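Long-range contacts in Slr0280 protein (Synechocystis sp., PDB 5H3K), which is of unknown function but carries a phosphodiester glycosidase family domain, and so may cleave a phosphodiester-linked sugar: residues P311-P316 against G352-Q357; I338-F343 against N603-F608; Q358-G363 against N401-G406; M318-A323 against N347-G352; A370-D375 against N493-G498. One frame throughout, in Å; residues are numbered along the deposited sequence.

Interaction 1: residues P311-P316 against G352-Q357; sequences PLMANP and GAVWSQ
The ring of Pro311 lies over the Trp355 carbonyl and Ser356 CB, its CG 3.2 Å from Trp355 O and 3.6 Å from Ser356 CB. This is a worked case of face-to-face packing between two beta sheets. Strand 311-313 and strand 354-356 belong to different sheets, their axes pass 7.4 Å apart at an angle of 115° between chain directions, and no hydrogen bond joins them, so the fit rests on side-chain shape. Pro311 and Val354 point at each other across the interface. With CG anti to the carbonyl carbon (chi1 -53°), Met313 bends again at its next two torsions and swings its sulfur back over Val354, although its CB does not point there. Met499, on the strand next to 354-356, packs on both Pro311 and Val354, and Asn603 touches both Met313 and Val354, which places the contact in a largely buried layer. Trp355 turns the other way, its NE1 bonded to Phe495 O. With an alanine here, Pro311 CG and CD are gone, and a gap would probably open beside Ser356 CB and Trp355 O. Val354 CG1, anti to its own N, is the methyl shared by the two residues of the facing strand: it stands 3.8 Å from Pro311 CB and also 3.8 Å from Met313 SD.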
# COMPACT_ATOMS: atom_id res chain seq x y z
N PRO A 311 -10.20 -0.64 -5.45
CA PRO A 311 -10.00 -0.63 -4.00
C PRO A 311 -9.96 -2.06 -3.50
O PRO A 311 -10.69 -2.93 -4.00
CB PRO A 311 -11.24 0.10 -3.46
CG PRO A 311 -12.29 -0.06 -4.52
CD PRO A 311 -11.56 -0.21 -5.84
N LEU A 312 -9.11 -2.32 -2.51
CA LEU A 312 -8.91 -3.66 -2.00
C LEU A 312 -9.07 -3.60 -0.50
O LEU A 312 -8.42 -2.78 0.16
CB LEU A 312 -7.51 -4.14 -2.35
CG LEU A 312 -7.13 -4.18 -3.83
CD1 LEU A 312 -5.68 -4.66 -3.95
CD2 LEU A 312 -8.06 -5.11 -4.59
N MET A 313 -9.92 -4.46 0.04
CA MET A 313 -10.11 -4.54 1.49
C MET A 313 -9.26 -5.64 2.08
O MET A 313 -9.04 -6.67 1.45
CB MET A 313 -11.57 -4.84 1.82
CG MET A 313 -12.52 -3.90 1.18
SD MET A 313 -12.53 -2.28 1.94
CE MET A 313 -13.66 -2.52 3.29
N ALA A 314 -8.79 -5.41 3.31
CA ALA A 314 -7.97 -6.37 4.06
C ALA A 314 -8.62 -7.75 4.07
O ALA A 314 -7.96 -8.78 3.86
CB ALA A 314 -7.76 -5.89 5.48
N ASN A 315 -9.91 -7.76 4.37
CA ASN A 315 -10.73 -8.95 4.16
C ASN A 315 -11.47 -8.80 2.83
O ASN A 315 -12.33 -7.93 2.68
CB ASN A 315 -11.69 -9.15 5.35
CG ASN A 315 -12.39 -10.50 5.30
OD1 ASN A 315 -12.97 -10.87 4.27
ND2 ASN A 315 -12.35 -11.23 6.41
N PRO A 316 -11.10 -9.62 1.84
CA PRO A 316 -11.54 -9.40 0.46
C PRO A 316 -13.06 -9.40 0.29
O PRO A 316 -13.54 -8.88 -0.70
CB PRO A 316 -10.89 -10.55 -0.31
CG PRO A 316 -9.74 -10.98 0.55
CD PRO A 316 -10.23 -10.80 1.96
N GLY A 352 -15.14 5.85 5.97
CA GLY A 352 -15.09 6.62 4.73
C GLY A 352 -15.38 5.76 3.52
O GLY A 352 -15.40 4.53 3.60
N ALA A 353 -15.54 6.41 2.37
CA ALA A 353 -16.07 5.76 1.18
C ALA A 353 -15.14 4.72 0.57
O ALA A 353 -13.94 4.95 0.41
CB ALA A 353 -16.43 6.80 0.13
N VAL A 354 -15.70 3.56 0.23
CA VAL A 354 -14.96 2.56 -0.54
C VAL A 354 -15.97 1.89 -1.45
O VAL A 354 -16.93 1.29 -0.96
CB VAL A 354 -14.33 1.45 0.35
CG1 VAL A 354 -13.65 0.41 -0.52
CG2 VAL A 354 -13.34 2.00 1.39
N TRP A 355 -15.78 1.99 -2.77
CA TRP A 355 -16.70 1.29 -3.68
C TRP A 355 -16.03 0.79 -4.96
O TRP A 355 -15.05 1.37 -5.45
CB TRP A 355 -17.96 2.13 -3.99
CG TRP A 355 -17.86 3.28 -4.99
CD1 TRP A 355 -18.28 3.28 -6.29
CD2 TRP A 355 -17.37 4.62 -4.74
NE1 TRP A 355 -18.08 4.52 -6.87
CE2 TRP A 355 -17.53 5.35 -5.94
CE3 TRP A 355 -16.82 5.25 -3.62
CZ2 TRP A 355 -17.15 6.69 -6.04
CZ3 TRP A 355 -16.44 6.57 -3.73
CH2 TRP A 355 -16.60 7.29 -4.93
N SER A 356 -16.56 -0.30 -5.51
CA SER A 356 -16.00 -0.86 -6.74
C SER A 356 -17.07 -1.59 -7.52
O SER A 356 -17.90 -2.28 -6.94
CB SER A 356 -14.83 -1.81 -6.44
OG SER A 356 -15.27 -2.99 -5.81
N GLN A 357 -17.03 -1.44 -8.84
CA GLN A 357 -18.06 -1.98 -9.73
C GLN A 357 -19.49 -1.70 -9.22
O GLN A 357 -20.36 -2.59 -9.23
CB GLN A 357 -17.80 -3.47 -10.03
CG GLN A 357 -16.38 -3.68 -10.60
CD GLN A 357 -16.06 -5.13 -10.94
OE1 GLN A 357 -15.09 -5.41 -11.65
NE2 GLN A 357 -16.86 -6.06 -10.44

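Interaction 2: residues I338-F343 against N603-F608; sequences INAGFF and NAIGVF
Asn603 turns its side-chain amide across to the loop that follows strand 338-339, and OD1 accepts the N-H of Gly341 at 2.7 Å. The donor sits about 30° out of the plane of the amide carbonyl. The CG of Asn603 stands between the backbone N and the carbonyl carbon (chi1 56°), the crowded position, and this turns OD1 toward the loop while the backbone O of Asn603 takes the preceding amide, Ala340 N, at 3.0 Å. Two successive N-H groups are thus held by two oxygens of one residue. Ala340 aims its methyl at the facing strand, 3.5 Å from Asn603 OD1 and 3.9 Å from Ile605 CG1. Ile338 and Ile605 form an antiparallel hydrogen-bonded pair with their side chains on one face of the sheet; Ile338 CG2 meets Ile605 CB at 4.3 Å, the far end of Ile338 leading away, and Ile605 N reaches Ile338 O at 2.9 Å. Asn339 points the other way, into bonds with Ser532, Asp577 and Ser583. Strand 600-609 lies between strands 307-313 and 336-339. One water donates to Gly341 O at 2.6 Å and accepts from Asn603 N, while a second joins Phe342 O to Asn603 ND2. The chemistry implies that a buried asparagine and two waters take over from backbone partners, so Gly341 N, Gly341 O and Phe342 O probably keep partners after the strand pairing ends.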
# COMPACT_ATOMS: atom_id res chain seq x y z
N ILE A 338 -1.23 1.05 -2.72
CA ILE A 338 -0.91 2.01 -1.67
C ILE A 338 -2.02 1.93 -0.62
O ILE A 338 -3.18 1.67 -0.96
CB ILE A 338 -0.73 3.45 -2.23
CG1 ILE A 338 -0.13 4.37 -1.16
CG2 ILE A 338 -2.06 4.01 -2.78
CD1 ILE A 338 0.26 5.76 -1.69
N ASN A 339 -1.67 2.10 0.64
CA ASN A 339 -2.68 2.19 1.69
C ASN A 339 -3.63 3.35 1.39
O ASN A 339 -3.23 4.37 0.78
CB ASN A 339 -2.02 2.41 3.05
CG ASN A 339 -1.47 3.80 3.19
OD1 ASN A 339 -0.46 4.14 2.56
ND2 ASN A 339 -2.15 4.64 3.98
N ALA A 340 -4.89 3.22 1.79
CA ALA A 340 -5.89 4.18 1.34
C ALA A 340 -6.72 4.82 2.46
O ALA A 340 -6.34 5.84 3.02
CB ALA A 340 -6.79 3.55 0.24
N GLY A 341 -7.88 4.23 2.77
CA GLY A 341 -8.84 4.92 3.62
C GLY A 341 -8.59 4.88 5.13
O GLY A 341 -7.92 3.98 5.65
N PHE A 342 -9.18 5.84 5.84
CA PHE A 342 -9.15 5.85 7.30
C PHE A 342 -10.00 4.72 7.90
O PHE A 342 -10.97 4.25 7.30
CB PHE A 342 -9.67 7.20 7.80
CG PHE A 342 -8.80 8.35 7.41
CD1 PHE A 342 -9.24 9.29 6.48
CD2 PHE A 342 -7.54 8.50 7.96
CE1 PHE A 342 -8.42 10.37 6.11
CE2 PHE A 342 -6.71 9.58 7.60
CZ PHE A 342 -7.15 10.50 6.69
N PHE A 343 -9.61 4.29 9.10
CA PHE A 343 -10.28 3.20 9.78
C PHE A 343 -10.07 3.33 11.28
O PHE A 343 -9.22 4.11 11.73
CB PHE A 343 -9.76 1.83 9.28
CG PHE A 343 -8.26 1.62 9.49
CD1 PHE A 343 -7.34 2.10 8.56
CD2 PHE A 343 -7.78 0.93 10.60
CE1 PHE A 343 -5.96 1.92 8.74
CE2 PHE A 343 -6.40 0.75 10.79
CZ PHE A 343 -5.49 1.24 9.85
N ASN A 603 -7.74 -0.88 4.11
CA ASN A 603 -7.94 -0.96 2.67
C ASN A 603 -6.87 -0.24 1.87
O ASN A 603 -6.08 0.55 2.41
CB ASN A 603 -9.34 -0.46 2.30
CG ASN A 603 -9.62 0.96 2.79
OD1 ASN A 603 -9.17 1.95 2.18
ND2 ASN A 603 -10.40 1.07 3.85
N ALA A 604 -6.87 -0.50 0.58
CA ALA A 604 -5.82 0.00 -0.29
C ALA A 604 -6.39 0.36 -1.65
O ALA A 604 -7.53 0.02 -1.98
CB ALA A 604 -4.76 -1.07 -0.45
N ILE A 605 -5.61 1.09 -2.44
CA ILE A 605 -5.92 1.21 -3.86
C ILE A 605 -4.92 0.32 -4.57
O ILE A 605 -3.71 0.49 -4.41
CB ILE A 605 -5.82 2.66 -4.35
CG1 ILE A 605 -6.91 3.52 -3.69
CG2 ILE A 605 -5.95 2.75 -5.88
CD1 ILE A 605 -6.72 5.02 -3.92
N GLY A 606 -5.42 -0.63 -5.37
CA GLY A 606 -4.56 -1.57 -6.08
C GLY A 606 -4.58 -1.31 -7.58
O GLY A 606 -5.59 -0.89 -8.15
N VAL A 607 -3.44 -1.54 -8.22
CA VAL A 607 -3.30 -1.41 -9.67
C VAL A 607 -3.10 -2.80 -10.26
O VAL A 607 -2.28 -3.58 -9.78
CB VAL A 607 -2.10 -0.53 -10.03
CG1 VAL A 607 -1.96 -0.40 -11.56
CG2 VAL A 607 -2.24 0.85 -9.41
N PHE A 608 -3.87 -3.11 -11.29
CA PHE A 608 -3.81 -4.42 -11.91
C PHE A 608 -3.43 -4.28 -13.38
O PHE A 608 -3.86 -3.33 -14.06
CB PHE A 608 -5.15 -5.14 -11.75
CG PHE A 608 -5.47 -5.48 -10.32
CD1 PHE A 608 -6.07 -4.54 -9.48
CD2 PHE A 608 -5.13 -6.71 -9.80
CE1 PHE A 608 -6.35 -4.85 -8.15
CE2 PHE A 608 -5.40 -7.03 -8.48
CZ PHE A 608 -6.01 -6.10 -7.66
O HOH W 1 -6.64 1.81 5.00
O HOH W 2 -11.81 3.47 4.84

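Interaction 3: residues Q358-G363 against N401-G406; sequences QNWRSG and NYLNSG
A classic beta bulge, in which Arg361 and Ser362 both face Val354, lies where the chain turns a corner and brings Trp360, Ser362 and Gly363 against the end of strand 397-403. Asn404 meets this corner with its amide: ND2 donates to Trp360 O at 3.1 Å, with the acceptor close to the amide plane and an angle of 144° at the hydrogen. Its CG lies anti to the carbonyl carbon (chi1 -69°), and CB rests 3.4 Å from Arg361 O. The other end of the amide, OD1, takes the N-H of Thr416, so both sides of the group are fixed. Gly363 N approaches Leu403 O at 2.7 Å, but the bond is bent and weak. Leu403 adds an apolar contact, CD2 lying 3.8 Å from Trp360 CB, while the Trp360 ring stacks on Trp355. Ser362 OG is bonded to Gly352 O, with Asn404 O 3.1 Å away as a competing acceptor. A water also touches this hydroxyl at 2.7 Å, bonds Ser405 OG, which is bonded to Tyr407 N too, and donates to Gly363 O at 2.6 Å. The two hydroxyls and the water thus link the carbonyls of Gly352 and Gly363 to the segment 401-406, while the direction of the bonds between water and hydroxyls stays open.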
# COMPACT_ATOMS: atom_id res chain seq x y z
N GLN A 358 -19.70 -0.46 -8.78
CA GLN A 358 -20.96 0.04 -8.22
C GLN A 358 -21.42 -0.67 -6.95
O GLN A 358 -22.58 -0.56 -6.56
CB GLN A 358 -22.09 0.03 -9.27
CG GLN A 358 -21.87 1.00 -10.44
CD GLN A 358 -23.16 1.30 -11.21
OE1 GLN A 358 -24.25 1.32 -10.65
NE2 GLN A 358 -23.02 1.55 -12.50
N ASN A 359 -20.51 -1.38 -6.32
CA ASN A 359 -20.77 -2.06 -5.05
C ASN A 359 -20.11 -1.31 -3.89
O ASN A 359 -18.88 -1.21 -3.81
CB ASN A 359 -20.23 -3.49 -5.13
CG ASN A 359 -20.52 -4.29 -3.88
OD1 ASN A 359 -21.63 -4.23 -3.33
ND2 ASN A 359 -19.53 -5.05 -3.41
N TRP A 360 -20.92 -0.78 -2.98
CA TRP A 360 -20.41 0.04 -1.89
C TRP A 360 -19.99 -0.79 -0.69
O TRP A 360 -20.82 -1.37 0.02
CB TRP A 360 -21.45 1.09 -1.48
CG TRP A 360 -21.56 2.14 -2.53
CD1 TRP A 360 -22.19 2.03 -3.74
CD2 TRP A 360 -21.00 3.46 -2.49
NE1 TRP A 360 -22.05 3.21 -4.45
CE2 TRP A 360 -21.33 4.10 -3.70
CE3 TRP A 360 -20.24 4.16 -1.54
CZ2 TRP A 360 -20.94 5.42 -3.99
CZ3 TRP A 360 -19.86 5.47 -1.83
CH2 TRP A 360 -20.21 6.08 -3.04
N ARG A 361 -18.68 -0.86 -0.47
CA ARG A 361 -18.13 -1.62 0.65
C ARG A 361 -18.22 -0.80 1.94
O ARG A 361 -18.39 -1.35 3.03
CB ARG A 361 -16.69 -2.00 0.36
CG ARG A 361 -16.49 -2.84 -0.90
CD ARG A 361 -16.93 -4.29 -0.71
NE ARG A 361 -16.32 -4.94 0.45
CZ ARG A 361 -15.22 -5.69 0.42
NH1 ARG A 361 -14.55 -5.87 -0.72
NH2 ARG A 361 -14.76 -6.24 1.54
N SER A 362 -18.09 0.52 1.82
CA SER A 362 -18.14 1.42 2.96
C SER A 362 -18.61 2.79 2.48
O SER A 362 -18.23 3.23 1.41
CB SER A 362 -16.76 1.52 3.61
OG SER A 362 -16.86 2.21 4.84
N GLY A 363 -19.47 3.46 3.24
CA GLY A 363 -20.02 4.72 2.76
C GLY A 363 -19.17 5.93 3.11
O GLY A 363 -18.35 5.86 4.03
N ASN A 401 -28.21 8.28 6.15
CA ASN A 401 -26.99 9.04 5.90
C ASN A 401 -25.69 8.28 6.15
O ASN A 401 -24.60 8.84 5.99
CB ASN A 401 -26.99 10.33 6.73
CG ASN A 401 -28.03 11.32 6.26
OD1 ASN A 401 -28.85 11.81 7.06
ND2 ASN A 401 -28.03 11.63 4.97
N TYR A 402 -25.80 7.02 6.55
CA TYR A 402 -24.63 6.18 6.80
C TYR A 402 -24.85 4.82 6.17
O TYR A 402 -25.92 4.22 6.32
CB TYR A 402 -24.38 6.06 8.31
CG TYR A 402 -24.32 7.42 8.97
CD1 TYR A 402 -23.15 8.17 8.94
CD2 TYR A 402 -25.44 7.97 9.56
CE1 TYR A 402 -23.10 9.43 9.51
CE2 TYR A 402 -25.41 9.23 10.14
CZ TYR A 402 -24.23 9.95 10.11
OH TYR A 402 -24.20 11.21 10.68
N LEU A 403 -23.85 4.33 5.45
CA LEU A 403 -23.97 3.05 4.78
C LEU A 403 -22.71 2.25 5.05
O LEU A 403 -21.61 2.75 4.80
CB LEU A 403 -24.11 3.28 3.27
CG LEU A 403 -24.04 2.05 2.35
CD1 LEU A 403 -25.20 1.10 2.67
CD2 LEU A 403 -24.07 2.48 0.87
N ASN A 404 -22.86 1.04 5.57
CA ASN A 404 -21.73 0.15 5.79
C ASN A 404 -20.54 0.86 6.44
O ASN A 404 -19.41 0.77 5.95
CB ASN A 404 -21.31 -0.50 4.47
CG ASN A 404 -22.34 -1.49 3.96
OD1 ASN A 404 -23.13 -2.00 4.75
ND2 ASN A 404 -22.36 -1.75 2.66
N SER A 405 -20.78 1.58 7.53
CA SER A 405 -19.74 2.42 8.12
C SER A 405 -19.48 2.15 9.60
O SER A 405 -20.41 1.87 10.37
CB SER A 405 -20.10 3.91 7.91
OG SER A 405 -19.09 4.77 8.45
N GLY A 406 -18.22 2.26 9.99
CA GLY A 406 -17.86 2.24 11.40
C GLY A 406 -18.08 3.58 12.08
O GLY A 406 -17.86 3.71 13.30
O HOH W 3 -17.57 4.49 6.11

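Interaction 4: residues M318-A323 against N347-G352; sequences MAQGTA and NQLPLG
Gln320 NE2 gives its N-H to Asn347 O at 2.8 Å, the shortest polar bond joining the segments 318-323 and 347-352. The bond is well formed: the donor lies in the plane of the Asn347 carbonyl, the acceptor close to the amide plane of Gln320, and the angle at the hydrogen is 156°. The side chain reaches so far because CG is trans to the backbone N (chi1 177°) and the chain stays extended at the next torsion. Along the way Gln320 CB and NE2 each pass 3.8 Å from Leu349 CD2, the two side chains meeting at a slant. One residue on, Gly321 N donates to Gln348 O at 2.9 Å, and Gln320 CA makes a weaker C-H contact with the same oxygen. The partner of both is the turn of the hairpin formed by strands 343-344 and 349-350. Asn347 OD1 accepts from Leu349 N, which makes an Asx turn, and Gln348 and Leu349 form a G1 beta bulge against Asn344, with Gln348 at a positive phi of 57°. With an alanine in place of Gln320, Asn347 O would probably lose its cross-loop donor and Leu349 CD2 the packing of NE2. Further along the same loop, Thr322 CG2 lies 3.9 Å from Gln348 CB, the side chains crossing nearly at right angles. A water there donates to Gln348 OE1 at 2.7 Å and accepts from Thr322 N. Ala319 O comes within 3.3 Å of Pro350 CD, and Trp419 packs on both Ala319 and Leu349.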
# COMPACT_ATOMS: atom_id res chain seq x y z
N MET A 318 -15.43 -8.87 3.21
CA MET A 318 -16.21 -8.14 4.19
C MET A 318 -15.52 -6.84 4.64
O MET A 318 -14.33 -6.62 4.35
CB MET A 318 -16.60 -9.02 5.39
CG MET A 318 -15.51 -9.31 6.38
SD MET A 318 -16.14 -10.22 7.81
CE MET A 318 -14.66 -10.44 8.77
N ALA A 319 -16.28 -6.00 5.34
CA ALA A 319 -15.81 -4.68 5.75
C ALA A 319 -14.85 -4.70 6.93
O ALA A 319 -13.98 -3.83 7.05
CB ALA A 319 -16.99 -3.76 6.05
N GLN A 320 -15.01 -5.66 7.83
CA GLN A 320 -14.19 -5.71 9.02
C GLN A 320 -12.85 -6.40 8.79
O GLN A 320 -12.79 -7.55 8.33
CB GLN A 320 -14.93 -6.35 10.20
CG GLN A 320 -14.04 -6.47 11.46
CD GLN A 320 -14.82 -6.87 12.70
OE1 GLN A 320 -15.37 -7.97 12.77
NE2 GLN A 320 -14.86 -5.98 13.68
N GLY A 321 -11.78 -5.71 9.15
CA GLY A 321 -10.48 -6.35 9.17
C GLY A 321 -9.36 -5.41 8.84
O GLY A 321 -9.58 -4.40 8.19
N THR A 322 -8.15 -5.74 9.30
CA THR A 322 -6.96 -5.01 8.90
C THR A 322 -5.85 -6.01 8.59
O THR A 322 -5.83 -7.12 9.14
CB THR A 322 -6.45 -4.03 9.97
OG1 THR A 322 -6.18 -4.73 11.19
CG2 THR A 322 -7.46 -2.90 10.22
N ALA A 323 -4.94 -5.61 7.71
CA ALA A 323 -3.80 -6.45 7.33
C ALA A 323 -2.67 -5.56 6.81
O ALA A 323 -2.93 -4.47 6.32
CB ALA A 323 -4.24 -7.45 6.24
N ASN A 347 -11.52 -1.58 16.34
CA ASN A 347 -12.49 -2.60 15.91
C ASN A 347 -12.35 -3.03 14.45
O ASN A 347 -13.16 -3.82 13.93
CB ASN A 347 -13.93 -2.17 16.21
CG ASN A 347 -14.30 -0.86 15.54
OD1 ASN A 347 -13.65 -0.43 14.58
ND2 ASN A 347 -15.37 -0.22 16.03
N GLN A 348 -11.31 -2.50 13.80
CA GLN A 348 -10.98 -2.78 12.40
C GLN A 348 -12.11 -2.46 11.41
O GLN A 348 -12.29 -3.16 10.41
CB GLN A 348 -10.55 -4.23 12.18
CG GLN A 348 -9.47 -4.77 13.09
CD GLN A 348 -9.91 -6.10 13.68
OE1 GLN A 348 -9.98 -7.12 12.98
NE2 GLN A 348 -10.28 -6.07 14.95
N LEU A 349 -12.85 -1.39 11.68
CA LEU A 349 -13.90 -0.95 10.76
C LEU A 349 -13.49 0.25 9.91
O LEU A 349 -12.81 1.16 10.38
CB LEU A 349 -15.16 -0.58 11.55
CG LEU A 349 -15.70 -1.72 12.41
CD1 LEU A 349 -17.00 -1.26 13.08
CD2 LEU A 349 -15.92 -2.97 11.56
N PRO A 350 -13.95 0.29 8.65
CA PRO A 350 -13.67 1.41 7.75
C PRO A 350 -14.42 2.69 8.14
O PRO A 350 -15.56 2.65 8.63
CB PRO A 350 -14.16 0.89 6.39
CG PRO A 350 -15.25 -0.10 6.74
CD PRO A 350 -14.81 -0.74 8.03
N LEU A 351 -13.76 3.83 7.94
CA LEU A 351 -14.34 5.15 8.18
C LEU A 351 -14.20 5.98 6.90
O LEU A 351 -13.22 6.73 6.75
CB LEU A 351 -13.59 5.83 9.32
CG LEU A 351 -13.65 5.08 10.66
CD1 LEU A 351 -12.72 5.71 11.67
CD2 LEU A 351 -15.09 5.07 11.18
N GLY A 352 -15.14 5.85 5.97
CA GLY A 352 -15.09 6.62 4.73
C GLY A 352 -15.38 5.76 3.52
O GLY A 352 -15.40 4.53 3.60
O HOH W 4 -8.28 -8.27 11.23

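Interaction 5: residues A370-D375 against N493-G498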
# COMPACT_ATOMS: atom_id res chain seq x y z
N ALA A 370 -12.42 12.73 -1.81
CA ALA A 370 -12.53 11.42 -2.43
C ALA A 370 -12.10 11.48 -3.89
O ALA A 370 -12.19 12.54 -4.53
CB ALA A 370 -13.98 10.88 -2.32
N ILE A 371 -11.65 10.34 -4.39
CA ILE A 371 -11.36 10.15 -5.81
C ILE A 371 -12.28 9.06 -6.37
O ILE A 371 -12.59 8.10 -5.67
CB ILE A 371 -9.86 9.78 -6.03
CG1 ILE A 371 -9.50 9.78 -7.52
CG2 ILE A 371 -9.50 8.43 -5.38
CD1 ILE A 371 -8.04 9.37 -7.80
N ALA A 372 -12.73 9.20 -7.61
CA ALA A 372 -13.50 8.14 -8.25
C ALA A 372 -12.99 7.96 -9.66
O ALA A 372 -12.41 8.89 -10.23
CB ALA A 372 -15.00 8.46 -8.25
N TRP A 373 -13.18 6.78 -10.23
CA TRP A 373 -12.63 6.48 -11.54
C TRP A 373 -13.36 5.36 -12.25
O TRP A 373 -14.13 4.62 -11.63
CB TRP A 373 -11.13 6.11 -11.42
CG TRP A 373 -10.88 4.80 -10.73
CD1 TRP A 373 -10.78 3.57 -11.31
CD2 TRP A 373 -10.67 4.60 -9.32
NE1 TRP A 373 -10.54 2.62 -10.35
CE2 TRP A 373 -10.46 3.22 -9.13
CE3 TRP A 373 -10.65 5.46 -8.21
CZ2 TRP A 373 -10.22 2.67 -7.87
CZ3 TRP A 373 -10.42 4.91 -6.95
CH2 TRP A 373 -10.20 3.53 -6.79
N ASN A 374 -13.12 5.23 -13.55
CA ASN A 374 -13.65 4.09 -14.29
C ASN A 374 -12.51 3.33 -14.98
O ASN A 374 -11.34 3.71 -14.86
CB ASN A 374 -14.75 4.51 -15.29
CG ASN A 374 -14.24 5.51 -16.35
OD1 ASN A 374 -13.06 5.52 -16.72
ND2 ASN A 374 -15.15 6.35 -16.87
N ASP A 375 -12.85 2.27 -15.71
CA ASP A 375 -11.82 1.44 -16.34
C ASP A 375 -11.39 1.97 -17.71
O ASP A 375 -10.67 1.29 -18.45
CB ASP A 375 -12.28 -0.00 -16.45
CG ASP A 375 -12.26 -0.70 -15.12
OD1 ASP A 375 -11.78 -0.09 -14.14
OD2 ASP A 375 -12.73 -1.86 -15.06
N ASN A 493 -21.62 10.24 -9.54
CA ASN A 493 -22.55 9.19 -9.95
C ASN A 493 -22.15 8.46 -11.23
O ASN A 493 -22.64 7.36 -11.52
CB ASN A 493 -23.96 9.76 -10.06
CG ASN A 493 -24.47 10.26 -8.74
OD1 ASN A 493 -24.76 9.46 -7.84
ND2 ASN A 493 -24.56 11.57 -8.60
N ALA A 494 -21.24 9.06 -12.00
CA ALA A 494 -20.78 8.44 -13.23
C ALA A 494 -19.74 7.35 -13.00
O ALA A 494 -19.48 6.54 -13.89
CB ALA A 494 -20.21 9.50 -14.17
N PHE A 495 -19.13 7.31 -11.81
CA PHE A 495 -17.96 6.46 -11.62
C PHE A 495 -18.23 5.24 -10.74
O PHE A 495 -18.73 5.39 -9.62
CB PHE A 495 -16.78 7.27 -11.06
CG PHE A 495 -16.35 8.39 -11.97
CD1 PHE A 495 -15.41 8.17 -12.97
CD2 PHE A 495 -16.90 9.67 -11.84
CE1 PHE A 495 -15.01 9.22 -13.83
CE2 PHE A 495 -16.52 10.71 -12.69
CZ PHE A 495 -15.57 10.49 -13.68
N PRO A 496 -17.91 4.04 -11.24
CA PRO A 496 -18.24 2.80 -10.55
C PRO A 496 -17.23 2.42 -9.48
O PRO A 496 -17.53 1.49 -8.73
CB PRO A 496 -18.20 1.76 -11.67
CG PRO A 496 -17.13 2.29 -12.60
CD PRO A 496 -17.33 3.80 -12.58
N ASN A 497 -16.07 3.08 -9.43
CA ASN A 497 -15.05 2.80 -8.42
C ASN A 497 -14.65 4.07 -7.70
O ASN A 497 -14.59 5.14 -8.29
CB ASN A 497 -13.78 2.21 -9.06
CG ASN A 497 -14.08 1.10 -10.04
OD1 ASN A 497 -14.63 0.07 -9.67
ND2 ASN A 497 -13.70 1.31 -11.31
N GLY A 498 -14.38 3.97 -6.40
CA GLY A 498 -13.90 5.14 -5.70
C GLY A 498 -13.35 4.89 -4.32
O GLY A 498 -13.53 3.82 -3.73
O HOH W 5 -17.94 5.69 -16.06
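Trp373 and Asn497 carry the hydrogen bonds: Trp373 N donates to Asn497 O at 2.9 Å, while Trp373 O receives two weak bonds, from the backbone N and the side-chain ND2 of Asn497. Asn497 CB lies 3.7 Å from the centroid of the Trp373 five-membered ring in a CH-pi contact, and Gly498 CA touches Trp373 CZ3. With CG between its own N and carbonyl carbon (chi1 68°), Trp373 lays one face of the indole against Asn497 CB and Gly498. Both belong to an antiparallel pairing, Trp373 with Asn497 the hydrogen-bonded pair and Ala372 with Gly498 the non-hydrogen-bonded one; strand 354-356 pairs with the other edge of strand 497-500. On the Ala372 side, Ala372 CB meets Phe495 CB at 3.5 Å; the Phe495 ring has Asn374 N near its plane at the edge and Ala372 O over one face. The polar ends find partners elsewhere in the fold: Trp373 NE1 donates to Leu309 O, Asn497 OD1 accepts from Gln357 N, and Asp375 forms a salt bridge with Arg310. A water joins the loop after strand 370-373 to the 3-10 segment 493-494, accepting from Asn374 ND2, which also bonds Gln378 OE1, and donating to Ala494 O.

From the N terminus, the first contact reached is at 311-316, and interaction 1 closes a short loop at 352-357, packing two sheets together. Inside that loop lies interaction 4, which brings 318-323 to the hairpin turn at 347-352 and shares Gly352 with interaction 1. Interaction 2 starts at 338-343 and closes only at 603-608, so it crosses both, and joins strand 336-339 to the last strand, 600-609. Interactions 3 and 5 fall within its long span and cross each other: 358-363 meets 401-406, while 370-375 waits for 493-498. Interactions 1, 3 and 5 all reach the large mixed sheet, and Leu312 O to Ala604 N links interactions 1 and 2.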